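Local coordinates for conjugal transfer protein TRWB (Escherichia coli, PDB 1E9S) that probably couples relaxosome-bound plasmid DNA to a type IV secretion system during bacterial conjugation, as a hexameric P-loop NTPase-like DNA-binding protein, at residues R22-G27 against N412-K417; T41-P46 against V418-K423; H55-G60 against V311-Q316; L315-Q320 against P350-D355; G361-E366 against V387-V392. One frame throughout, in Å; residues are numbered along the deposited sequence.

Interaction 1. Residues R22-G27 against N412-K417; sequences RIVSGG and NRPIAK
Ile-23 and Ile-415 pair in parallel with their CA atoms 4.8 Å apart, where the short, weakly bonded strand 23-25 joins the edge of the large mixed sheet of a P-loop NTPase-like fold. The strand axes diverge by 46°, and the bonding is correspondingly brief. Ile-415 N donates to Arg-22 O at 2.8 Å, and Val-24 N gives a straight bond to Ile-415 O at 2.9 Å. A water takes the N-H of Arg-22 and donates to Arg-413 O, bridging the segments beyond the paired residues. On one face, Ile-23 CG1, anti to the backbone N (chi1 -176°), lies 3.8 Å from Ile-415 CG1, and the two CD1 methyls also meet. Were Ile-23 cut back to an alanine, CG1 and CD1 of Ile-415 would probably lose their neighbour, opening a gap beside Val-391, which packs on both isoleucines. On the opposite face, under Leu-29 of helix 26-33, the two branches of Val-24 fork onto one ring atom: CG1 and CG2 each lie 3.5 Å from Pro-414 CG.

Interaction 2. Residues T41-P46 against V418-K423; sequences TVAGVP and VPLEIK
A beta hairpin with a two-residue loop, closed by a type I' turn from Val-42 to Val-45, pushes Ala-43 at its tip against Val-418 and Leu-420 where strand 415-419, the last in the chain, ends. Two backbone bonds close the turn: Val-42 N reaches Val-45 O at 2.7 Å, and Val-45 N returns to Val-42 O at 2.9 Å. No hydrogen bond crosses to segment 418-423, so the contact itself is purely apolar. Ala-43 CB does most of the touching, meeting Val-418 CG2 at 3.5 Å and Leu-420 CD1 at 3.9 Å, with one methyl group placed between two branched side chains. Val-418 serves both hairpin residues with separate branches. Its CG1, anti to the carbonyl carbon (chi1 -62°), points to Val-45 CG2 at 3.8 Å, where the two valines cross at about a right angle, while CG2 is left for Ala-43. Around this patch Leu-29 of helix 26-33 packs on Val-45, and Leu-69 of helix 66-79 on Leu-420. Glu-72 of the latter helix accepts hydrogen bonds from Gly-44 N and Thr-41 OG1, tying the polar side of the hairpin to it. Ala-43 and Gly-44 both have positive phi, and at Gly-44 a CB would collide with the preceding carbonyl oxygen; this pair of left-handed conformations is the signature of the tight type I' hairpin.

Interaction 3. Residues H55-G60 against V311-Q316; sequences HLLVNG and VVAGLQ
Leu-315 O accepts two hydrogen bonds: Gly-60 N donates to it across the strands at 3.1 Å, and Lys-66 NZ supplies the second. Gly-60 and Lys-66 belong to what is probably the Walker A P-loop, so the carbonyl lies where central parallel strands 56-59 and 309-315 deliver their C-terminal ends to the likely nucleotide site of a P-loop NTPase fold. The strand axes are 23° apart. Behind Gly-60 the bonds alternate regularly, with Leu-56 N donating to Val-311 O at 2.9 Å and Val-58 N to Ala-313 O at 2.9 Å, while Ala-313 N and Leu-315 N bond back to Leu-56 O and Val-58 O. At the opposite end a side chain prolongs the pattern: Val-311 N donates to His-55 ND1 at 2.8 Å, coming in at the ring edge and tilted 15° from its plane. His-55 NE2 makes a weak bond to Leu-301 O, which probably helps to hold the ring's rotation. A leucine in place of His-55 would probably leave the buried N-H of Val-311 without its acceptor. Leu-73 of helix 66-79 packs over Leu-56 and Val-312, and Leu-69 over Val-58. On the other face, with CG anti to the backbone N (chi1 -170°), Leu-57 brings its CD1 3.5 Å from Leu-315 CD2. Asn-59 ND2 adds a weak bond to Gln-316 O at 3.3 Å.

Interaction 4. Residues L315-Q320 against P350-D355; sequences LQSTSQ and PKTNED
Two hydrogen bonds carry this contact, both made by Thr-318 to side chains one helical turn apart on helix 350-360. Its backbone N donates to Thr-352 OG1 at 3.2 Å along a nearly straight path (165° at the hydrogen). Its hydroxyl OG1 donates to Asp-355 OD2 at 2.9 Å, and OD2 accepts through its anti lone pair, away from the other carboxylate oxygen. Thr-352 turns OG1 anti to its carbonyl carbon (chi1 -61°), which puts the oxygen at the N-H of Thr-318. That same hydroxyl is also bonded to Asp-349 OD2, an oxygen shared with Ser-317 OG, so a second-shell carboxylate ties both sides together.

The segments meet where strand 309-315 of the P-loop NTPase-like fold leads into helix 318-325. Within the turn, Gln-320 OE1 folds back to accept from Ser-317 N at 3.2 Å. Through its bond to Thr-318, the carboxylate of Asp-355 lies near the start of that helix, whose dipole would probably favour its negative charge.

The remaining contacts are van der Waals touches of methyls on oxygens. Thr-352 CG2 lies 3.5 Å from Gln-316 O, while the side chains of Thr-318 and Thr-352 slide past each other in opposite directions. Thr-318 CG2 comes 3.5 Å from Asp-355 OD2.

Intersubunit contacts lie alongside: Ser-319 OG bonds Thr-332 OG1 of the third subunit, whose Gln-331 packs on Thr-352.

Interaction 5. Residues G361-E366 against V387-V392; sequences GEHEVE and VRERVV
Backbone hydrogen bonds join His-363 with Glu-389 and Val-365 with Val-387 in an antiparallel beta hairpin, strand 362-368 against strand 384-390. The N-to-C directions of the two short strand segments make 154°. In the first pair His-363 N donates to Glu-389 O at 2.9 Å and Glu-389 N returns to His-363 O at 3.0 Å; past the paired strands, Val-391 N still reaches Gly-361 O at 3.0 Å.

The ionic contacts converge on Glu-362. Arg-388 NH1 meets its OE1 on the syn side at 3.0 Å, close to the guanidinium plane, whereas Arg-390 NE reaches OE2 only weakly, at 3.5 Å. Arg-390 has further partners in Ser-357 and Glu-354, and its backbone O accepts from Arg-19 of the third subunit.

A histidine-carboxylate bond spans the other face. His-363 NE2 donates almost straight (173°) to Glu-389 OE2 at 3.0 Å, ring and carboxylate nearly coplanar. The imidazole gets there because CG sits between the backbone N and carbonyl carbon (chi1 70°). Glu-389 OE1 has its own salt bridge to Arg-367.

Apolar groups also touch the ring: Val-391 CG2 comes 4.0 Å from His-363 ND1, and on one face Val-365 CG2, of the same strand, stands 4.0 Å above the centre of the His-363 ring.

In the fold
Interaction 3 is the core of the set, its centre about 8 Å from that of the chain, and it pairs buried central strands. Interactions 1 and 2 share strand 415-419 toward one edge of the same sheet; they touch through Gly-26 and Val-418, but backbone bonds help hold the first and apolar packing alone the second. Interaction 4 shares Leu-315 and Gln-316 with interaction 3 and replaces sheet bonding with hydroxyl and carboxylate contacts beside a third subunit. Interaction 5, about 32 Å from the chain centre in a separate antiparallel sheet, is the most charged. A Glu-354 to Arg-390 salt bridge connects it to interaction 4, and Val-391 connects it to interaction 1.

Interaction 1. Residues R22-G27 against N412-K417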
# COMPACT_ATOMS: atom_id res chain seq x y z
N ARG A 22 -30.51 -14.65 -11.46
CA ARG A 22 -31.41 -15.79 -11.53
C ARG A 22 -30.59 -17.02 -11.86
O ARG A 22 -29.69 -16.96 -12.70
CB ARG A 22 -32.44 -15.60 -12.64
CG ARG A 22 -33.45 -14.51 -12.39
CD ARG A 22 -34.24 -14.19 -13.65
NE ARG A 22 -35.43 -13.36 -13.40
CZ ARG A 22 -36.53 -13.78 -12.78
NH1 ARG A 22 -36.62 -15.02 -12.32
NH2 ARG A 22 -37.56 -12.95 -12.60
N ILE A 23 -30.87 -18.13 -11.20
CA ILE A 23 -30.18 -19.35 -11.52
C ILE A 23 -31.26 -20.32 -11.99
O ILE A 23 -32.33 -20.43 -11.39
CB ILE A 23 -29.39 -19.95 -10.33
CG1 ILE A 23 -28.63 -21.19 -10.81
CG2 ILE A 23 -30.33 -20.27 -9.19
CD1 ILE A 23 -27.44 -21.56 -9.98
N VAL A 24 -30.99 -20.97 -13.11
CA VAL A 24 -31.92 -21.91 -13.68
C VAL A 24 -31.22 -23.25 -13.89
O VAL A 24 -30.03 -23.39 -13.62
CB VAL A 24 -32.47 -21.39 -15.03
CG1 VAL A 24 -33.20 -20.09 -14.82
CG2 VAL A 24 -31.37 -21.26 -16.06
N SER A 25 -31.97 -24.24 -14.35
CA SER A 25 -31.40 -25.56 -14.60
C SER A 25 -30.66 -25.52 -15.92
O SER A 25 -30.98 -24.71 -16.79
CB SER A 25 -32.52 -26.60 -14.67
OG SER A 25 -33.44 -26.28 -15.71
N GLY A 26 -29.67 -26.39 -16.07
CA GLY A 26 -28.94 -26.42 -17.32
C GLY A 26 -29.90 -26.57 -18.49
O GLY A 26 -29.76 -25.91 -19.52
N GLY A 27 -30.90 -27.43 -18.32
CA GLY A 27 -31.88 -27.66 -19.37
C GLY A 27 -32.70 -26.43 -19.71
O GLY A 27 -32.91 -26.14 -20.90
N ASN A 412 -29.02 -9.98 -19.75
CA ASN A 412 -30.04 -10.43 -18.84
C ASN A 412 -30.39 -11.90 -19.01
O ASN A 412 -31.43 -12.24 -19.57
CB ASN A 412 -31.27 -9.55 -19.03
CG ASN A 412 -32.39 -9.93 -18.14
OD1 ASN A 412 -32.18 -10.37 -17.00
ND2 ASN A 412 -33.61 -9.75 -18.63
N ARG A 413 -29.52 -12.78 -18.53
CA ARG A 413 -29.76 -14.22 -18.62
C ARG A 413 -29.42 -14.84 -17.29
O ARG A 413 -28.54 -14.37 -16.56
CB ARG A 413 -28.87 -14.86 -19.68
CG ARG A 413 -28.44 -13.94 -20.77
CD ARG A 413 -28.93 -14.35 -22.13
NE ARG A 413 -28.38 -13.46 -23.14
CZ ARG A 413 -28.77 -13.41 -24.41
NH1 ARG A 413 -29.74 -14.22 -24.84
NH2 ARG A 413 -28.19 -12.56 -25.25
N PRO A 414 -30.12 -15.92 -16.93
CA PRO A 414 -29.83 -16.57 -15.65
C PRO A 414 -28.58 -17.42 -15.84
O PRO A 414 -28.17 -17.68 -16.97
CB PRO A 414 -31.08 -17.41 -15.41
CG PRO A 414 -31.43 -17.86 -16.81
CD PRO A 414 -31.25 -16.59 -17.62
N ILE A 415 -27.96 -17.83 -14.75
CA ILE A 415 -26.79 -18.67 -14.84
C ILE A 415 -27.31 -20.08 -14.63
O ILE A 415 -28.47 -20.27 -14.28
CB ILE A 415 -25.77 -18.34 -13.75
CG1 ILE A 415 -26.41 -18.52 -12.38
CG2 ILE A 415 -25.30 -16.91 -13.91
CD1 ILE A 415 -25.44 -18.41 -11.24
N ALA A 416 -26.47 -21.08 -14.86
CA ALA A 416 -26.90 -22.45 -14.68
C ALA A 416 -25.71 -23.34 -14.47
O ALA A 416 -24.64 -23.11 -15.02
CB ALA A 416 -27.68 -22.91 -15.90
N LYS A 417 -25.89 -24.37 -13.65
CA LYS A 417 -24.84 -25.33 -13.38
C LYS A 417 -25.05 -26.39 -14.44
O LYS A 417 -26.10 -27.02 -14.50
CB LYS A 417 -25.03 -25.90 -11.98
CG LYS A 417 -23.92 -26.79 -11.50
CD LYS A 417 -24.27 -27.28 -10.12
CE LYS A 417 -23.40 -28.42 -9.70
NZ LYS A 417 -23.96 -29.02 -8.46
O HOH W 1 -30.04 -13.24 -13.92

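Interaction 2. Residues T41-P46 against V418-K423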
# COMPACT_ATOMS: atom_id res chain seq x y z
N THR A 41 -21.58 -23.81 -29.03
CA THR A 41 -22.00 -24.21 -27.69
C THR A 41 -20.92 -24.13 -26.62
O THR A 41 -19.75 -24.42 -26.86
CB THR A 41 -22.61 -25.64 -27.66
OG1 THR A 41 -21.68 -26.59 -28.20
CG2 THR A 41 -23.89 -25.69 -28.46
N VAL A 42 -21.35 -23.71 -25.43
CA VAL A 42 -20.47 -23.58 -24.28
C VAL A 42 -20.99 -24.56 -23.22
O VAL A 42 -22.07 -24.37 -22.66
CB VAL A 42 -20.47 -22.13 -23.74
CG1 VAL A 42 -19.48 -22.01 -22.59
CG2 VAL A 42 -20.07 -21.17 -24.85
N ALA A 43 -20.22 -25.60 -22.96
CA ALA A 43 -20.61 -26.60 -21.98
C ALA A 43 -21.99 -27.17 -22.33
O ALA A 43 -22.81 -27.47 -21.46
CB ALA A 43 -20.64 -25.98 -20.59
N GLY A 44 -22.24 -27.32 -23.63
CA GLY A 44 -23.50 -27.88 -24.09
C GLY A 44 -24.60 -26.86 -24.26
O GLY A 44 -25.60 -27.13 -24.92
N VAL A 45 -24.42 -25.68 -23.68
CA VAL A 45 -25.41 -24.61 -23.77
C VAL A 45 -25.16 -23.76 -25.02
O VAL A 45 -24.05 -23.24 -25.21
CB VAL A 45 -25.34 -23.69 -22.54
CG1 VAL A 45 -26.42 -22.64 -22.60
CG2 VAL A 45 -25.43 -24.49 -21.28
N PRO A 46 -26.17 -23.62 -25.90
CA PRO A 46 -25.96 -22.80 -27.10
C PRO A 46 -25.74 -21.35 -26.70
O PRO A 46 -26.51 -20.78 -25.95
CB PRO A 46 -27.25 -23.02 -27.89
CG PRO A 46 -28.25 -23.36 -26.86
CD PRO A 46 -27.49 -24.27 -25.94
N VAL A 418 -24.06 -26.56 -15.31
CA VAL A 418 -24.14 -27.53 -16.38
C VAL A 418 -22.96 -28.49 -16.41
O VAL A 418 -21.84 -28.13 -16.05
CB VAL A 418 -24.23 -26.84 -17.75
CG1 VAL A 418 -25.48 -25.99 -17.81
CG2 VAL A 418 -23.00 -26.01 -18.00
N PRO A 419 -23.21 -29.74 -16.83
CA PRO A 419 -22.16 -30.76 -16.91
C PRO A 419 -21.54 -30.75 -18.30
O PRO A 419 -22.22 -30.49 -19.29
CB PRO A 419 -22.92 -32.04 -16.65
CG PRO A 419 -24.17 -31.78 -17.48
CD PRO A 419 -24.52 -30.34 -17.13
N LEU A 420 -20.24 -31.01 -18.36
CA LEU A 420 -19.52 -31.06 -19.62
C LEU A 420 -19.38 -32.50 -20.10
O LEU A 420 -19.00 -33.39 -19.33
CB LEU A 420 -18.13 -30.43 -19.48
CG LEU A 420 -18.02 -28.91 -19.44
CD1 LEU A 420 -18.71 -28.35 -18.20
CD2 LEU A 420 -16.55 -28.53 -19.43
N GLU A 421 -19.69 -32.72 -21.37
CA GLU A 421 -19.60 -34.04 -21.98
C GLU A 421 -18.23 -34.19 -22.62
O GLU A 421 -17.82 -33.34 -23.41
CB GLU A 421 -20.70 -34.16 -23.03
CG GLU A 421 -20.62 -35.32 -23.98
CD GLU A 421 -21.69 -35.20 -25.05
OE1 GLU A 421 -22.89 -35.23 -24.69
OE2 GLU A 421 -21.33 -35.05 -26.25
N ILE A 422 -17.51 -35.25 -22.26
CA ILE A 422 -16.19 -35.47 -22.83
C ILE A 422 -16.27 -36.08 -24.23
O ILE A 422 -16.10 -37.29 -24.39
CB ILE A 422 -15.32 -36.41 -21.97
CG1 ILE A 422 -15.13 -35.82 -20.57
CG2 ILE A 422 -13.95 -36.59 -22.63
CD1 ILE A 422 -14.20 -36.64 -19.70
N LYS A 423 -16.51 -35.24 -25.23
CA LYS A 423 -16.59 -35.73 -26.60
C LYS A 423 -15.21 -36.21 -27.03
O LYS A 423 -14.19 -35.65 -26.64
CB LYS A 423 -17.09 -34.64 -27.56
CG LYS A 423 -17.36 -35.22 -28.96
CD LYS A 423 -18.13 -34.26 -29.86
CE LYS A 423 -18.65 -34.97 -31.13
NZ LYS A 423 -17.55 -35.57 -31.95

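Interaction 3. Residues H55-G60 against V311-Q316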
# COMPACT_ATOMS: atom_id res chain seq x y z
N HIS A 55 -17.17 -11.56 -26.02
CA HIS A 55 -16.17 -12.44 -25.42
C HIS A 55 -16.56 -13.32 -24.25
O HIS A 55 -17.53 -13.08 -23.54
CB HIS A 55 -14.97 -11.58 -25.09
CG HIS A 55 -14.69 -10.56 -26.14
ND1 HIS A 55 -14.39 -10.89 -27.44
CD2 HIS A 55 -14.77 -9.21 -26.11
CE1 HIS A 55 -14.31 -9.79 -28.17
NE2 HIS A 55 -14.54 -8.75 -27.38
N LEU A 56 -15.77 -14.37 -24.07
CA LEU A 56 -16.00 -15.35 -23.04
C LEU A 56 -14.77 -15.59 -22.19
O LEU A 56 -13.67 -15.79 -22.69
CB LEU A 56 -16.44 -16.67 -23.69
CG LEU A 56 -16.62 -17.87 -22.77
CD1 LEU A 56 -17.82 -17.68 -21.85
CD2 LEU A 56 -16.80 -19.07 -23.65
N LEU A 57 -14.98 -15.58 -20.88
CA LEU A 57 -13.91 -15.82 -19.94
C LEU A 57 -14.18 -17.12 -19.21
O LEU A 57 -15.18 -17.26 -18.52
CB LEU A 57 -13.83 -14.67 -18.94
CG LEU A 57 -12.59 -14.68 -18.04
CD1 LEU A 57 -11.32 -14.82 -18.86
CD2 LEU A 57 -12.55 -13.38 -17.28
N VAL A 58 -13.30 -18.09 -19.38
CA VAL A 58 -13.45 -19.38 -18.74
C VAL A 58 -12.49 -19.49 -17.59
O VAL A 58 -11.28 -19.59 -17.78
CB VAL A 58 -13.18 -20.52 -19.73
CG1 VAL A 58 -13.43 -21.85 -19.06
CG2 VAL A 58 -14.06 -20.35 -20.95
N ASN A 59 -13.02 -19.48 -16.38
CA ASN A 59 -12.20 -19.56 -15.19
C ASN A 59 -12.32 -20.92 -14.52
O ASN A 59 -13.41 -21.45 -14.37
CB ASN A 59 -12.58 -18.44 -14.21
CG ASN A 59 -11.62 -18.33 -13.04
OD1 ASN A 59 -11.56 -19.21 -12.19
ND2 ASN A 59 -10.85 -17.25 -13.01
N GLY A 60 -11.20 -21.49 -14.11
CA GLY A 60 -11.24 -22.77 -13.45
C GLY A 60 -9.86 -23.34 -13.19
O GLY A 60 -8.89 -22.93 -13.81
N VAL A 311 -13.25 -13.25 -28.55
CA VAL A 311 -12.14 -13.78 -27.77
C VAL A 311 -12.60 -14.71 -26.67
O VAL A 311 -13.56 -14.43 -25.97
CB VAL A 311 -11.30 -12.64 -27.12
CG1 VAL A 311 -10.12 -13.23 -26.41
CG2 VAL A 311 -10.84 -11.66 -28.16
N VAL A 312 -11.90 -15.82 -26.54
CA VAL A 312 -12.18 -16.81 -25.51
C VAL A 312 -10.86 -16.96 -24.77
O VAL A 312 -9.85 -17.36 -25.35
CB VAL A 312 -12.59 -18.19 -26.11
CG1 VAL A 312 -12.73 -19.24 -25.01
CG2 VAL A 312 -13.89 -18.08 -26.89
N ALA A 313 -10.84 -16.61 -23.49
CA ALA A 313 -9.62 -16.72 -22.72
C ALA A 313 -9.82 -17.52 -21.45
O ALA A 313 -10.90 -17.50 -20.85
CB ALA A 313 -9.08 -15.34 -22.39
N GLY A 314 -8.77 -18.22 -21.04
CA GLY A 314 -8.80 -19.01 -19.83
C GLY A 314 -8.04 -18.32 -18.72
O GLY A 314 -7.03 -17.64 -18.95
N LEU A 315 -8.54 -18.48 -17.50
CA LEU A 315 -7.92 -17.87 -16.33
C LEU A 315 -8.03 -18.85 -15.17
O LEU A 315 -8.89 -19.72 -15.17
CB LEU A 315 -8.65 -16.57 -15.99
CG LEU A 315 -7.96 -15.21 -16.21
CD1 LEU A 315 -7.15 -15.21 -17.48
CD2 LEU A 315 -9.03 -14.13 -16.27
N GLN A 316 -7.16 -18.72 -14.18
CA GLN A 316 -7.20 -19.61 -13.03
C GLN A 316 -7.32 -18.78 -11.76
O GLN A 316 -8.43 -18.57 -11.28
CB GLN A 316 -5.95 -20.48 -13.00
CG GLN A 316 -5.75 -21.23 -14.30
CD GLN A 316 -4.58 -22.19 -14.28
OE1 GLN A 316 -4.56 -23.14 -13.50
NE2 GLN A 316 -3.60 -21.94 -15.15

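Interaction 4. Residues L315-Q320 against P350-D355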
# COMPACT_ATOMS: atom_id res chain seq x y z
N LEU A 315 -8.54 -18.48 -17.50
CA LEU A 315 -7.92 -17.87 -16.33
C LEU A 315 -8.03 -18.85 -15.17
O LEU A 315 -8.89 -19.72 -15.17
CB LEU A 315 -8.65 -16.57 -15.99
CG LEU A 315 -7.96 -15.21 -16.21
CD1 LEU A 315 -7.15 -15.21 -17.48
CD2 LEU A 315 -9.03 -14.13 -16.27
N GLN A 316 -7.16 -18.72 -14.18
CA GLN A 316 -7.20 -19.61 -13.03
C GLN A 316 -7.32 -18.78 -11.76
O GLN A 316 -8.43 -18.57 -11.28
CB GLN A 316 -5.95 -20.48 -13.00
CG GLN A 316 -5.75 -21.23 -14.30
CD GLN A 316 -4.58 -22.19 -14.28
OE1 GLN A 316 -4.56 -23.14 -13.50
NE2 GLN A 316 -3.60 -21.94 -15.15
N SER A 317 -6.21 -18.31 -11.22
CA SER A 317 -6.26 -17.49 -10.01
C SER A 317 -6.28 -16.01 -10.38
O SER A 317 -5.59 -15.58 -11.30
CB SER A 317 -5.06 -17.75 -9.11
OG SER A 317 -5.12 -19.06 -8.57
N THR A 318 -7.09 -15.25 -9.66
CA THR A 318 -7.21 -13.83 -9.90
C THR A 318 -5.83 -13.19 -9.85
O THR A 318 -5.50 -12.33 -10.67
CB THR A 318 -8.12 -13.20 -8.85
OG1 THR A 318 -9.41 -13.83 -8.95
CG2 THR A 318 -8.27 -11.70 -9.07
N SER A 319 -5.02 -13.63 -8.89
CA SER A 319 -3.68 -13.11 -8.69
C SER A 319 -2.73 -13.27 -9.88
O SER A 319 -1.76 -12.53 -10.00
CB SER A 319 -3.07 -13.78 -7.46
OG SER A 319 -3.33 -15.17 -7.47
N GLN A 320 -3.00 -14.24 -10.75
CA GLN A 320 -2.17 -14.46 -11.92
C GLN A 320 -2.21 -13.28 -12.88
O GLN A 320 -1.18 -12.73 -13.24
CB GLN A 320 -2.64 -15.68 -12.67
CG GLN A 320 -1.95 -16.94 -12.33
CD GLN A 320 -2.46 -18.07 -13.20
OE1 GLN A 320 -3.45 -18.73 -12.88
NE2 GLN A 320 -1.79 -18.28 -14.32
N PRO A 350 -9.21 -19.56 -1.50
CA PRO A 350 -10.47 -18.93 -1.08
C PRO A 350 -10.74 -17.56 -1.69
O PRO A 350 -11.89 -17.17 -1.87
CB PRO A 350 -10.34 -18.88 0.44
CG PRO A 350 -8.88 -18.66 0.63
CD PRO A 350 -8.27 -19.64 -0.36
N LYS A 351 -9.68 -16.84 -2.03
CA LYS A 351 -9.86 -15.52 -2.62
C LYS A 351 -10.47 -15.57 -4.00
O LYS A 351 -11.36 -14.79 -4.31
CB LYS A 351 -8.54 -14.75 -2.66
CG LYS A 351 -8.12 -14.15 -1.33
CD LYS A 351 -6.90 -13.27 -1.48
CE LYS A 351 -6.32 -12.85 -0.12
NZ LYS A 351 -7.24 -11.99 0.69
N THR A 352 -9.99 -16.47 -4.85
CA THR A 352 -10.53 -16.56 -6.20
C THR A 352 -11.94 -17.13 -6.18
O THR A 352 -12.78 -16.76 -7.02
CB THR A 352 -9.63 -17.42 -7.12
OG1 THR A 352 -8.33 -16.82 -7.21
CG2 THR A 352 -10.23 -17.51 -8.51
N ASN A 353 -12.22 -18.01 -5.23
CA ASN A 353 -13.55 -18.60 -5.13
C ASN A 353 -14.53 -17.52 -4.73
O ASN A 353 -15.69 -17.54 -5.14
CB ASN A 353 -13.57 -19.74 -4.12
CG ASN A 353 -12.71 -20.91 -4.57
OD1 ASN A 353 -12.62 -21.19 -5.77
ND2 ASN A 353 -12.09 -21.59 -3.62
N GLU A 354 -14.06 -16.58 -3.92
CA GLU A 354 -14.89 -15.46 -3.48
C GLU A 354 -15.13 -14.52 -4.66
O GLU A 354 -16.22 -13.99 -4.83
CB GLU A 354 -14.19 -14.70 -2.35
CG GLU A 354 -14.79 -13.32 -2.08
CD GLU A 354 -16.19 -13.36 -1.49
OE1 GLU A 354 -16.67 -14.41 -1.00
OE2 GLU A 354 -16.82 -12.29 -1.51
N ASP A 355 -14.11 -14.33 -5.47
CA ASP A 355 -14.22 -13.46 -6.63
C ASP A 355 -15.21 -14.02 -7.63
O ASP A 355 -16.00 -13.27 -8.20
CB ASP A 355 -12.85 -13.28 -7.29
CG ASP A 355 -11.91 -12.42 -6.45
OD1 ASP A 355 -12.39 -11.64 -5.58
OD2 ASP A 355 -10.68 -12.50 -6.66

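Interaction 5. Residues G361-E366 against V387-V392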
# COMPACT_ATOMS: atom_id res chain seq x y z
N GLY A 361 -22.79 -13.51 -8.66
CA GLY A 361 -23.80 -12.63 -8.10
C GLY A 361 -24.71 -13.10 -6.98
O GLY A 361 -24.76 -14.28 -6.64
N GLU A 362 -25.42 -12.13 -6.41
CA GLU A 362 -26.35 -12.38 -5.33
C GLU A 362 -27.77 -12.18 -5.83
O GLU A 362 -27.99 -11.65 -6.91
CB GLU A 362 -26.16 -11.39 -4.18
CG GLU A 362 -24.77 -11.28 -3.60
CD GLU A 362 -24.78 -10.40 -2.35
OE1 GLU A 362 -25.55 -9.41 -2.36
OE2 GLU A 362 -24.03 -10.70 -1.39
N HIS A 363 -28.74 -12.61 -5.03
CA HIS A 363 -30.13 -12.42 -5.38
C HIS A 363 -30.88 -12.04 -4.11
O HIS A 363 -30.41 -12.30 -3.01
CB HIS A 363 -30.73 -13.68 -6.04
CG HIS A 363 -30.90 -14.85 -5.11
ND1 HIS A 363 -31.27 -16.10 -5.57
CD2 HIS A 363 -30.79 -14.96 -3.77
CE1 HIS A 363 -31.38 -16.93 -4.54
NE2 HIS A 363 -31.09 -16.26 -3.44
N GLU A 364 -32.02 -11.38 -4.28
CA GLU A 364 -32.84 -11.01 -3.13
C GLU A 364 -34.06 -11.92 -3.28
O GLU A 364 -34.64 -12.01 -4.36
CB GLU A 364 -33.24 -9.55 -3.17
CG GLU A 364 -33.43 -8.96 -1.79
CD GLU A 364 -33.71 -7.47 -1.82
OE1 GLU A 364 -33.78 -6.88 -2.92
OE2 GLU A 364 -33.87 -6.88 -0.72
N VAL A 365 -34.45 -12.56 -2.20
CA VAL A 365 -35.52 -13.53 -2.26
C VAL A 365 -36.43 -13.52 -1.03
O VAL A 365 -36.00 -13.13 0.05
CB VAL A 365 -34.85 -14.91 -2.45
CG1 VAL A 365 -35.26 -15.89 -1.35
CG2 VAL A 365 -35.06 -15.40 -3.85
N GLU A 366 -37.68 -13.93 -1.21
CA GLU A 366 -38.63 -14.02 -0.10
C GLU A 366 -38.84 -15.50 0.23
O GLU A 366 -39.12 -16.30 -0.64
CB GLU A 366 -39.95 -13.34 -0.48
CG GLU A 366 -39.94 -11.84 -0.10
CD GLU A 366 -41.14 -11.06 -0.61
OE1 GLU A 366 -42.14 -11.70 -1.02
OE2 GLU A 366 -41.09 -9.80 -0.60
N VAL A 387 -34.45 -11.98 2.06
CA VAL A 387 -33.04 -12.31 2.25
C VAL A 387 -32.20 -12.15 0.99
O VAL A 387 -32.61 -12.52 -0.10
CB VAL A 387 -32.86 -13.75 2.77
CG1 VAL A 387 -31.38 -14.06 2.94
CG2 VAL A 387 -33.54 -13.90 4.11
N ARG A 388 -31.01 -11.59 1.18
CA ARG A 388 -30.06 -11.39 0.09
C ARG A 388 -29.01 -12.47 0.30
O ARG A 388 -28.56 -12.68 1.43
CB ARG A 388 -29.39 -10.02 0.18
CG ARG A 388 -29.41 -9.23 -1.13
CD ARG A 388 -28.34 -8.14 -1.17
NE ARG A 388 -28.17 -7.49 0.12
CZ ARG A 388 -27.07 -7.58 0.86
NH1 ARG A 388 -26.04 -8.30 0.42
NH2 ARG A 388 -27.00 -6.97 2.03
N GLU A 389 -28.61 -13.15 -0.77
CA GLU A 389 -27.61 -14.20 -0.64
C GLU A 389 -26.91 -14.50 -1.95
O GLU A 389 -27.38 -14.11 -3.01
CB GLU A 389 -28.26 -15.48 -0.11
CG GLU A 389 -29.66 -15.67 -0.62
CD GLU A 389 -30.34 -16.85 0.00
OE1 GLU A 389 -30.23 -17.02 1.23
OE2 GLU A 389 -31.00 -17.62 -0.74
N ARG A 390 -25.78 -15.20 -1.86
CA ARG A 390 -25.02 -15.56 -3.05
C ARG A 390 -25.73 -16.70 -3.72
O ARG A 390 -26.10 -17.68 -3.07
CB ARG A 390 -23.60 -16.01 -2.70
CG ARG A 390 -22.68 -14.91 -2.24
CD ARG A 390 -22.47 -13.83 -3.30
NE ARG A 390 -21.61 -12.78 -2.77
CZ ARG A 390 -20.33 -12.95 -2.44
NH1 ARG A 390 -19.74 -14.12 -2.60
NH2 ARG A 390 -19.65 -11.94 -1.91
N VAL A 391 -25.92 -16.58 -5.03
CA VAL A 391 -26.56 -17.64 -5.78
C VAL A 391 -25.62 -18.85 -5.71
O VAL A 391 -26.07 -19.99 -5.61
CB VAL A 391 -26.78 -17.21 -7.25
CG1 VAL A 391 -27.34 -18.36 -8.04
CG2 VAL A 391 -27.72 -16.03 -7.32
N VAL A 392 -24.32 -18.59 -5.76
CA VAL A 392 -23.31 -19.63 -5.71
C VAL A 392 -22.27 -19.25 -4.66
O VAL A 392 -21.54 -18.26 -4.82
CB VAL A 392 -22.61 -19.81 -7.09
CG1 VAL A 392 -21.68 -21.02 -7.08
CG2 VAL A 392 -23.64 -19.93 -8.19